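Local coordinates for protein GCN5-related N-acetyltransferase (Brucella melitensis biovar Abortus 2308, PDB 3TCV) that probably transfers an acetyl group from acetyl-coenzyme A to an amine, possibly the N-terminal serine or alanine of a protein, as a GNAT-fold acetyltransferase, at residues L74-P79 and E86-K91; E146-F151 and E180-R185; Y164-H169 and G173-A178. One frame throughout, in Å; residues are numbered along the deposited sequence. Where two conformers were deposited one is given.

Interaction 1: L74-P79 and E86-K91; sequences LFETPP and EPWLDK
Glu76 and Trp88 alone join the loop 74-79 to the helical segment 86-91, burying 87 Å² in total at the protein surface. Along the loop, the backbone is tied down on either side of Phe75, where Lys197 NZ bonds to both Leu74 O and Glu76 O. At Glu76 the chain reaches across to the helix, although the CA atoms of Glu76 and Trp88, the nearest pair, are still 8.8 Å apart; the side chains span the gap. Glu76 CG lies 3.3 Å from Trp88 NE1, with CD1 next nearest, so a methylene meets the pyrrole part of the indole, obliquely. The two side chains cross at about a right angle. A bend at chi2 (72°) turns the carboxylate toward the nitrogen of the ring, its plane 57° from the indole plane, with Glu76 CD 3.6 Å from Trp88 NE1. The main polar partner of the acid is Arg114, whose NH2 forms a salt bridge with Glu76 OE1; this pairing holds the carboxylate while its aliphatic part lies against the tryptophan. On the helix side, Trp88 holds CG anti to the backbone N (chi1 -178°), which carries the indole out toward the loop. The contact thus sits where the loop after helix 67-70 runs toward helix 82-94: Phe100 of strand 99-105 meets Trp88 edge-to-face, Arg114 comes from strand 110-121, and helix 51-61 packs against Leu89 on another side of helix 82-94.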
loop_
_atom_site.group_PDB
_atom_site.type_symbol
_atom_site.label_atom_id
_atom_site.label_comp_id
_atom_site.label_asym_id
_atom_site.label_seq_id
_atom_site.Cartn_x
_atom_site.Cartn_y
_atom_site.Cartn_z
ATOM N N LEU B 74 1.039 -12.429 -13.599
ATOM C CA LEU B 74 -0.097 -12.593 -12.704
ATOM C C LEU B 74 0.323 -13.383 -11.477
ATOM O O LEU B 74 1.343 -14.039 -11.489
ATOM C CB LEU B 74 -1.226 -13.321 -13.428
ATOM C CG LEU B 74 -1.933 -12.527 -14.521
ATOM C CD1 LEU B 74 -3.190 -13.263 -14.984
ATOM C CD2 LEU B 74 -2.281 -11.140 -14.015
ATOM N N PHE B 75 -0.470 -13.331 -10.414
ATOM C CA PHE B 75 -0.174 -14.127 -9.221
ATOM C C PHE B 75 -0.458 -15.605 -9.475
ATOM O O PHE B 75 0.196 -16.465 -8.902
ATOM C CB PHE B 75 -0.977 -13.623 -8.012
ATOM C CG PHE B 75 -0.688 -12.187 -7.650
ATOM C CD1 PHE B 75 0.616 -11.732 -7.542
ATOM C CD2 PHE B 75 -1.721 -11.288 -7.424
ATOM C CE1 PHE B 75 0.883 -10.412 -7.225
ATOM C CE2 PHE B 75 -1.456 -9.964 -7.106
ATOM C CZ PHE B 75 -0.153 -9.533 -7.007
ATOM N N GLU B 76 -1.395 -15.890 -10.381
ATOM C CA GLU B 76 -1.807 -17.262 -10.668
ATOM C C GLU B 76 -0.959 -17.865 -11.799
ATOM O O GLU B 76 -0.289 -17.164 -12.559
ATOM C CB GLU B 76 -3.280 -17.303 -11.104
ATOM C CG GLU B 76 -4.316 -16.791 -10.104
ATOM C CD GLU B 76 -4.330 -15.276 -9.893
ATOM O OE1 GLU B 76 -4.147 -14.479 -10.856
ATOM O OE2 GLU B 76 -4.550 -14.869 -8.727
ATOM N N THR B 77 -1.009 -19.184 -11.919
ATOM C CA THR B 77 -0.509 -19.846 -13.106
ATOM C C THR B 77 -1.727 -20.400 -13.827
ATOM O O THR B 77 -2.753 -20.632 -13.191
ATOM C CB THR B 77 0.453 -20.993 -12.766
ATOM O OG1 THR B 77 -0.246 -21.933 -11.959
ATOM C CG2 THR B 77 1.669 -20.459 -11.993
ATOM N N PRO B 78 -1.616 -20.626 -15.141
ATOM C CA PRO B 78 -2.748 -21.121 -15.893
ATOM C C PRO B 78 -3.171 -22.491 -15.383
ATOM O O PRO B 78 -2.316 -23.276 -14.978
ATOM C CB PRO B 78 -2.200 -21.269 -17.315
ATOM C CG PRO B 78 -0.971 -20.448 -17.354
ATOM C CD PRO B 78 -0.414 -20.558 -15.979
ATOM N N PRO B 79 -4.481 -22.771 -15.387
ATOM C CA PRO B 79 -4.943 -24.088 -14.976
ATOM C C PRO B 79 -4.585 -25.159 -16.009
ATOM O O PRO B 79 -4.795 -24.954 -17.208
ATOM C CB PRO B 79 -6.457 -23.915 -14.888
ATOM C CG PRO B 79 -6.758 -22.834 -15.861
ATOM C CD PRO B 79 -5.587 -21.891 -15.800
ATOM N N GLU B 86 -10.981 -25.378 -10.496
ATOM C CA GLU B 86 -12.128 -25.153 -9.623
ATOM C C GLU B 86 -11.822 -24.486 -8.277
ATOM O O GLU B 86 -12.561 -23.602 -7.885
ATOM C CB GLU B 86 -12.937 -26.450 -9.407
ATOM C CG GLU B 86 -14.350 -26.192 -8.884
ATOM C CD GLU B 86 -15.282 -25.492 -9.872
ATOM O OE1 GLU B 86 -15.083 -25.566 -11.101
ATOM O OE2 GLU B 86 -16.275 -24.858 -9.417
ATOM N N PRO B 87 -10.751 -24.888 -7.578
ATOM C CA PRO B 87 -10.494 -24.235 -6.290
ATOM C C PRO B 87 -10.290 -22.721 -6.389
ATOM O O PRO B 87 -10.889 -21.975 -5.623
ATOM C CB PRO B 87 -9.216 -24.914 -5.804
ATOM C CG PRO B 87 -9.310 -26.282 -6.389
ATOM C CD PRO B 87 -9.874 -26.054 -7.768
ATOM N N TRP B 88 -9.451 -22.291 -7.320
ATOM C CA TRP B 88 -9.261 -20.842 -7.547
ATOM C C TRP B 88 -10.527 -20.170 -7.943
ATOM O O TRP B 88 -10.825 -19.070 -7.482
ATOM C CB TRP B 88 -8.165 -20.551 -8.582
ATOM C CG TRP B 88 -7.960 -19.054 -8.768
ATOM C CD1 TRP B 88 -7.074 -18.217 -8.090
ATOM C CD2 TRP B 88 -8.688 -18.177 -9.677
ATOM N NE1 TRP B 88 -7.212 -16.919 -8.520
ATOM C CE2 TRP B 88 -8.161 -16.827 -9.466
ATOM C CE3 TRP B 88 -9.716 -18.359 -10.597
ATOM C CZ2 TRP B 88 -8.647 -15.737 -10.171
ATOM C CZ3 TRP B 88 -10.179 -17.251 -11.308
ATOM C CH2 TRP B 88 -9.657 -15.966 -11.081
ATOM N N LEU B 89 -11.298 -20.807 -8.815
ATOM C CA LEU B 89 -12.535 -20.241 -9.307
ATOM C C LEU B 89 -13.536 -20.032 -8.175
ATOM O O LEU B 89 -14.168 -18.980 -8.070
ATOM C CB LEU B 89 -13.138 -21.175 -10.361
ATOM C CG LEU B 89 -14.466 -20.743 -10.956
ATOM C CD1 LEU B 89 -14.298 -19.464 -11.785
ATOM C CD2 LEU B 89 -15.015 -21.886 -11.792
ATOM N N ASP B 90 -13.704 -21.054 -7.340
ATOM C CA ASP B 90 -14.630 -20.950 -6.207
ATOM C C ASP B 90 -14.219 -19.850 -5.219
ATOM O O ASP B 90 -15.051 -19.067 -4.758
ATOM C CB ASP B 90 -14.742 -22.295 -5.496
ATOM C CG ASP B 90 -15.325 -23.367 -6.389
ATOM O OD1 ASP B 90 -15.807 -23.026 -7.494
ATOM O OD2 ASP B 90 -15.281 -24.556 -6.006
ATOM N N LYS B 91 -12.943 -19.798 -4.874
ATOM C CA LYS B 91 -12.465 -18.771 -3.942
ATOM C C LYS B 91 -12.686 -17.374 -4.533
ATOM O O LYS B 91 -13.202 -16.471 -3.854
ATOM C CB LYS B 91 -11.001 -18.982 -3.630
ATOM C CG LYS B 91 -10.456 -18.035 -2.592
ATOM C CD LYS B 91 -8.967 -18.275 -2.406
ATOM C CE LYS B 91 -8.430 -17.451 -1.243
ATOM N NZ LYS B 91 -6.962 -17.297 -1.396
#

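Interaction 2: E146-F151 and E180-R185; sequences EAQFLF and ERFGFR
Gln148 lies across the ring of Phe182, and this pair makes up the tight part of the contact between helical segment 146-151 and segment 180-185. Its CG stands 3.7 Å from the centroid of the Phe182 ring and only 11° off the ring normal, which meets the geometry of a CH-pi contact over the face. Gln148 CB extends the same layer toward the far end of the ring, 3.8 Å from Phe182 CZ. The two side chains slide past each other in opposite directions, which lays the aliphatic half of the glutamine along the ring. With CG anti to the backbone N (chi1 -159°) and a bend at chi2 (-57°), the amide then turns off toward Phe184.

That second meeting is looser. Gln148 OE1 approaches the edge of the Phe184 ring, near its plane, at 3.9 Å from CZ, and Gln148 CD and NE2 come no closer than 4.2 Å to the Phe184 ring. The amide oxygen probably accepts a hydrogen bond from Tyr164 OH and NE2 is also hydrogen-bonded outside the two segments, which together would restrict rotation of this buried amide. All three touching residues are buried; the more open side lies at Gly183, partly exposed, and at Arg185, which is exposed. Gly183 has positive phi and closes helix 173-182 in a Schellman motif, with its N bonded to Glu180 O at 3.0 Å. The turn separates the two phenylalanines and brings both to the same glutamine. Helix 142-158 and the end of helix 173-182 therefore meet above the sheet: Ile129 of strand 126-134 touches both Gln148 and Phe184, while Phe206 and Val208 of strand 199-209 also pack on Phe184.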
loop_
_atom_site.group_PDB
_atom_site.type_symbol
_atom_site.label_atom_id
_atom_site.label_comp_id
_atom_site.label_asym_id
_atom_site.label_seq_id
_atom_site.Cartn_x
_atom_site.Cartn_y
_atom_site.Cartn_z
ATOM N N GLU B 146 -12.898 -0.915 -22.740
ATOM C CA GLU B 146 -14.211 -0.679 -22.117
ATOM C C GLU B 146 -14.379 -1.412 -20.769
ATOM O O GLU B 146 -15.059 -0.891 -19.885
ATOM C CB GLU B 146 -15.361 -1.001 -23.084
ATOM C CG GLU B 146 -16.707 -0.516 -22.580
ATOM C CD GLU B 146 -17.825 -0.801 -23.573
ATOM O OE1 GLU B 146 -17.883 -1.921 -24.120
ATOM O OE2 GLU B 146 -18.652 0.099 -23.798
ATOM N N ALA B 147 -13.744 -2.583 -20.600
ATOM C CA ALA B 147 -13.744 -3.283 -19.312
ATOM C C ALA B 147 -13.153 -2.411 -18.200
ATOM O O ALA B 147 -13.685 -2.341 -17.077
ATOM C CB ALA B 147 -12.969 -4.577 -19.412
ATOM N N GLN B 148 -12.055 -1.746 -18.529
ATOM C CA GLN B 148 -11.387 -0.817 -17.607
ATOM C C GLN B 148 -12.309 0.391 -17.341
ATOM O O GLN B 148 -12.551 0.767 -16.168
ATOM C CB GLN B 148 -10.035 -0.380 -18.207
ATOM C CG GLN B 148 -8.999 0.171 -17.261
ATOM C CD GLN B 148 -9.446 1.370 -16.448
ATOM O OE1 GLN B 148 -9.720 1.226 -15.291
ATOM N NE2 GLN B 148 -9.468 2.546 -17.040
ATOM N N PHE B 149 -12.824 0.970 -18.438
ATOM C CA PHE B 149 -13.688 2.140 -18.402
ATOM C C PHE B 149 -14.885 1.929 -17.497
ATOM O O PHE B 149 -15.234 2.804 -16.706
ATOM C CB PHE B 149 -14.215 2.507 -19.801
ATOM C CG PHE B 149 -15.118 3.721 -19.806
ATOM C CD1 PHE B 149 -14.606 4.991 -19.563
ATOM C CD2 PHE B 149 -16.487 3.584 -20.004
ATOM C CE1 PHE B 149 -15.447 6.104 -19.547
ATOM C CE2 PHE B 149 -17.334 4.689 -19.997
ATOM C CZ PHE B 149 -16.811 5.951 -19.773
ATOM N N LEU B 150 -15.553 0.788 -17.640
ATOM C CA LEU B 150 -16.749 0.537 -16.849
ATOM C C LEU B 150 -16.478 0.529 -15.332
ATOM O O LEU B 150 -17.283 1.025 -14.559
ATOM C CB LEU B 150 -17.437 -0.747 -17.297
ATOM C CG LEU B 150 -18.128 -0.720 -18.668
ATOM C CD1 LEU B 150 -18.487 -2.146 -19.073
ATOM C CD2 LEU B 150 -19.344 0.217 -18.699
ATOM N N PHE B 151 -15.344 -0.029 -14.904
ATOM C CA PHE B 151 -14.952 0.054 -13.511
ATOM C C PHE B 151 -14.658 1.500 -13.099
ATOM O O PHE B 151 -15.089 1.944 -12.030
ATOM C CB PHE B 151 -13.695 -0.786 -13.258
ATOM C CG PHE B 151 -13.943 -2.212 -12.810
ATOM C CD1 PHE B 151 -15.202 -2.816 -12.857
ATOM C CD2 PHE B 151 -12.856 -2.986 -12.377
ATOM C CE1 PHE B 151 -15.362 -4.133 -12.426
ATOM C CE2 PHE B 151 -13.019 -4.298 -11.958
ATOM C CZ PHE B 151 -14.279 -4.866 -11.994
ATOM N N GLU B 180 -0.415 3.772 -18.406
ATOM C CA GLU B 180 -0.141 5.104 -18.951
ATOM C C GLU B 180 -1.158 5.461 -20.052
ATOM O O GLU B 180 -1.684 6.593 -20.086
ATOM C CB GLU B 180 1.283 5.204 -19.527
ATOM C CG GLU B 180 2.395 5.008 -18.501
ATOM C CD GLU B 180 2.660 6.193 -17.572
ATOM O OE1 GLU B 180 1.826 7.135 -17.435
ATOM O OE2 GLU B 180 3.731 6.165 -16.929
ATOM N N ARG B 181 -1.427 4.506 -20.931
ATOM C CA ARG B 181 -2.403 4.697 -22.020
ATOM C C ARG B 181 -3.788 4.996 -21.449
ATOM O O ARG B 181 -4.512 5.860 -21.954
ATOM C CB ARG B 181 -2.475 3.445 -22.921
ATOM C CG ARG B 181 -3.676 3.449 -23.878
ATOM C CD ARG B 181 -3.634 2.345 -24.937
ATOM N NE ARG B 181 -4.876 2.316 -25.731
ATOM C CZ ARG B 181 -6.040 1.803 -25.341
ATOM N NH1 ARG B 181 -6.203 1.268 -24.127
ATOM N NH2 ARG B 181 -7.078 1.889 -26.162
ATOM N N PHE B 182 -4.156 4.287 -20.384
ATOM C CA PHE B 182 -5.451 4.438 -19.747
ATOM C C PHE B 182 -5.582 5.788 -19.019
ATOM O O PHE B 182 -6.676 6.156 -18.582
ATOM C CB PHE B 182 -5.715 3.284 -18.767
ATOM C CG PHE B 182 -6.157 1.981 -19.406
ATOM C CD1 PHE B 182 -7.041 1.946 -20.468
ATOM C CD2 PHE B 182 -5.706 0.763 -18.897
ATOM C CE1 PHE B 182 -7.470 0.738 -21.001
ATOM C CE2 PHE B 182 -6.112 -0.457 -19.460
ATOM C CZ PHE B 182 -6.992 -0.467 -20.519
ATOM N N GLY B 183 -4.461 6.499 -18.850
ATOM C CA GLY B 183 -4.437 7.815 -18.224
ATOM C C GLY B 183 -4.060 7.826 -16.744
ATOM O O GLY B 183 -4.126 8.880 -16.111
ATOM N N PHE B 184 -3.655 6.676 -16.186
ATOM C CA PHE B 184 -3.148 6.629 -14.792
ATOM C C PHE B 184 -1.830 7.373 -14.777
ATOM O O PHE B 184 -1.045 7.266 -15.738
ATOM C CB PHE B 184 -2.932 5.200 -14.284
ATOM C CG PHE B 184 -4.181 4.381 -14.111
ATOM C CD1 PHE B 184 -4.793 4.271 -12.858
ATOM C CD2 PHE B 184 -4.740 3.679 -15.173
ATOM C CE1 PHE B 184 -5.925 3.478 -12.677
ATOM C CE2 PHE B 184 -5.873 2.912 -14.998
ATOM C CZ PHE B 184 -6.481 2.805 -13.759
ATOM N N ARG B 185 -1.551 8.086 -13.686
ATOM C CA ARG B 185 -0.313 8.836 -13.542
ATOM C C ARG B 185 0.642 8.079 -12.631
ATOM O O ARG B 185 0.262 7.671 -11.563
ATOM C CB ARG B 185 -0.631 10.196 -12.923
ATOM C CG ARG B 185 0.534 11.154 -12.806
ATOM C CD ARG B 185 0.089 12.466 -12.185
ATOM N NE ARG B 185 -0.903 13.124 -13.018
ATOM C CZ ARG B 185 -0.653 14.010 -13.985
ATOM N NH1 ARG B 185 -1.665 14.528 -14.679
ATOM N NH2 ARG B 185 0.578 14.404 -14.256
#

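Interaction 3: Y164-H169 and G173-A178; sequences YEWECH and GPSRRA
Trp166 donates its indole N-H to Ser175 OG, the hydrogen bond that ties strand 164-169 to helix 173-178. Trp166 NE1 and Ser175 OG are 3.0 Å apart, and the oxygen lies near the ring plane, at the edge. An N-H...O angle of 138° makes the bond noticeably bent. Cys168 CB is the other close neighbour of this oxygen, 3.2 Å from Ser175 OG. Beside it, as a separate contact, Cys168 SG rests 3.5 Å from Arg176 CG. Ala178 CB meets Trp166 CZ2 obliquely at 4.1 Å, adding an apolar touch one turn further along the helix.

The strand and helix run nearly antiparallel: the axes of these two segments run at 159° and approach to 7.8 Å. They belong to the GNAT fold, in which strand 163-169 is followed, after a short connection, by a helix that packs back over the sheet; alternate residues Trp166 and Cys168 supply the face it covers.

Torsions and second-shell bonds set these groups. Ser175 OG sits anti to the backbone N (chi1 -174°), facing the strand, while its own N is bonded to Asn172 OD1 at the helix start. Phe184 packs against the Trp166 ring, and Arg176 NE is bonded to Asn170 O in the connection. Backbone bonds from Trp166 to Phe206 and from Cys168 to Ala204 hold the strand against strand 199-209.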
loop_
_atom_site.group_PDB
_atom_site.type_symbol
_atom_site.label_atom_id
_atom_site.label_comp_id
_atom_site.label_asym_id
_atom_site.label_seq_id
_atom_site.Cartn_x
_atom_site.Cartn_y
_atom_site.Cartn_z
ATOM N N TYR B 164 -8.120 6.096 -7.635
ATOM C CA TYR B 164 -8.303 4.819 -8.345
ATOM C C TYR B 164 -6.922 4.338 -8.786
ATOM O O TYR B 164 -6.187 5.063 -9.465
ATOM C CB TYR B 164 -9.216 5.083 -9.532
ATOM C CG TYR B 164 -9.583 3.917 -10.414
ATOM C CD1 TYR B 164 -10.161 2.769 -9.898
ATOM C CD2 TYR B 164 -9.394 3.988 -11.785
ATOM C CE1 TYR B 164 -10.532 1.739 -10.744
ATOM C CE2 TYR B 164 -9.767 2.966 -12.639
ATOM C CZ TYR B 164 -10.336 1.835 -12.102
ATOM O OH TYR B 164 -10.717 0.807 -12.937
ATOM N N GLU B 165 -6.527 3.165 -8.301
ATOM C CA GLU B 165 -5.146 2.735 -8.413
ATOM C C GLU B 165 -4.923 1.628 -9.422
ATOM O O GLU B 165 -5.791 0.754 -9.621
ATOM C CB GLU B 165 -4.639 2.218 -7.056
ATOM C CG GLU B 165 -4.643 3.219 -5.922
ATOM C CD GLU B 165 -4.391 2.609 -4.564
ATOM O OE1 GLU B 165 -3.755 3.307 -3.767
ATOM O OE2 GLU B 165 -4.862 1.463 -4.272
ATOM N N TRP B 166 -3.709 1.624 -9.970
ATOM C CA TRP B 166 -3.154 0.543 -10.792
ATOM C C TRP B 166 -1.781 0.214 -10.248
ATOM O O TRP B 166 -0.995 1.101 -9.967
ATOM C CB TRP B 166 -3.039 1.021 -12.224
ATOM C CG TRP B 166 -2.551 0.015 -13.237
ATOM C CD1 TRP B 166 -1.266 -0.481 -13.414
ATOM C CD2 TRP B 166 -3.340 -0.562 -14.334
ATOM N NE1 TRP B 166 -1.223 -1.350 -14.496
ATOM C CE2 TRP B 166 -2.445 -1.446 -15.069
ATOM C CE3 TRP B 166 -4.680 -0.490 -14.722
ATOM C CZ2 TRP B 166 -2.885 -2.183 -16.176
ATOM C CZ3 TRP B 166 -5.097 -1.236 -15.827
ATOM C CH2 TRP B 166 -4.221 -2.056 -16.537
ATOM N N GLU B 167 -1.494 -1.066 -10.025
ATOM C CA GLU B 167 -0.139 -1.486 -9.637
ATOM C C GLU B 167 0.217 -2.722 -10.443
ATOM O O GLU B 167 -0.657 -3.569 -10.762
ATOM C CB GLU B 167 -0.008 -1.766 -8.125
ATOM C CG GLU B 167 -1.144 -2.584 -7.523
ATOM C CD GLU B 167 -0.780 -3.409 -6.299
ATOM O OE1 GLU B 167 -1.725 -3.701 -5.511
ATOM O OE2 GLU B 167 0.395 -3.807 -6.125
ATOM N N CYS B 168 1.476 -2.804 -10.797
ATOM C CA CYS B 168 2.015 -3.932 -11.528
ATOM C C CYS B 168 3.507 -4.088 -11.232
ATOM O O CYS B 168 4.138 -3.212 -10.650
ATOM C CB CYS B 168 1.804 -3.722 -13.045
ATOM S SG CYS B 168 2.639 -2.273 -13.745
ATOM N N HIS B 169 4.054 -5.240 -11.602
ATOM C CA HIS B 169 5.486 -5.458 -11.568
ATOM C C HIS B 169 6.119 -4.375 -12.391
ATOM O O HIS B 169 5.669 -4.085 -13.534
ATOM C CB HIS B 169 5.782 -6.854 -12.146
ATOM C CG HIS B 169 7.101 -7.460 -11.722
ATOM N ND1 HIS B 169 8.277 -6.874 -11.960
ATOM C CD2 HIS B 169 7.389 -8.681 -11.111
ATOM C CE1 HIS B 169 9.275 -7.655 -11.500
ATOM N NE2 HIS B 169 8.731 -8.761 -10.987
ATOM N N GLY B 173 6.349 -4.512 -18.640
ATOM C CA GLY B 173 6.288 -3.391 -19.572
ATOM C C GLY B 173 4.895 -3.142 -20.159
ATOM O O GLY B 173 4.421 -2.004 -20.152
ATOM N N PRO B 174 4.241 -4.195 -20.659
ATOM C CA PRO B 174 2.893 -4.016 -21.225
ATOM C C PRO B 174 1.869 -3.436 -20.218
ATOM O O PRO B 174 1.004 -2.637 -20.615
ATOM C CB PRO B 174 2.492 -5.422 -21.638
ATOM C CG PRO B 174 3.798 -6.121 -21.914
ATOM C CD PRO B 174 4.783 -5.543 -20.940
ATOM N N SER B 175 1.972 -3.851 -18.941
ATOM C CA SER B 175 1.049 -3.367 -17.908
ATOM C C SER B 175 1.321 -1.910 -17.602
ATOM O O SER B 175 0.386 -1.129 -17.512
ATOM C CB SER B 175 1.122 -4.179 -16.616
ATOM O OG SER B 175 0.105 -3.730 -15.731
ATOM N N ARG B 176 2.586 -1.529 -17.477
ATOM C CA ARG B 176 2.920 -0.141 -17.250
ATOM C C ARG B 176 2.447 0.750 -18.395
ATOM O O ARG B 176 1.874 1.808 -18.163
ATOM C CB ARG B 176 4.400 0.050 -17.078
ATOM C CG ARG B 176 4.909 -0.490 -15.769
ATOM C CD ARG B 176 6.300 0.023 -15.493
ATOM N NE ARG B 176 7.275 -0.494 -16.457
ATOM C CZ ARG B 176 7.710 0.128 -17.559
ATOM N NH1 ARG B 176 7.254 1.312 -17.909
ATOM N NH2 ARG B 176 8.624 -0.460 -18.334
ATOM N N ARG B 177 2.691 0.312 -19.621
ATOM C CA ARG B 177 2.267 1.084 -20.795
ATOM C C ARG B 177 0.737 1.116 -20.881
ATOM O O ARG B 177 0.173 2.137 -21.289
ATOM C CB ARG B 177 2.922 0.512 -22.057
ATOM C CG ARG B 177 4.422 0.808 -22.130
ATOM C CD ARG B 177 5.015 0.351 -23.461
ATOM N NE ARG B 177 4.985 -1.101 -23.655
ATOM C CZ ARG B 177 5.952 -1.945 -23.269
ATOM N NH1 ARG B 177 7.034 -1.506 -22.628
ATOM N NH2 ARG B 177 5.824 -3.241 -23.505
ATOM N N ALA B 178 0.067 0.053 -20.442
ATOM C CA ALA B 178 -1.401 0.018 -20.412
ATOM C C ALA B 178 -1.932 1.060 -19.430
ATOM O O ALA B 178 -2.859 1.817 -19.760
ATOM C CB ALA B 178 -1.927 -1.370 -20.032
#

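In the fold
Interaction 1 comes first along the chain and is complete before interaction 2 opens, while interaction 3 is nested within the loop that interaction 2 closes. Interactions 2 and 3 share helix 173-182, have centres 10 Å apart, and touch directly, through Gln148 and Phe184 on one side and Tyr164 on the other. Together they join helices 142-158 and 173-182 to strand 163-169 of the mixed sheet. Interaction 1 lies apart, with its centre 24 Å from that of interaction 2 and 21 Å from that of interaction 3. All three lie in the GNAT domain: interactions 2 and 3 form one continuous packed layer of two helices on the sheet, and interaction 1 is a separate surface contact at helix 82-94.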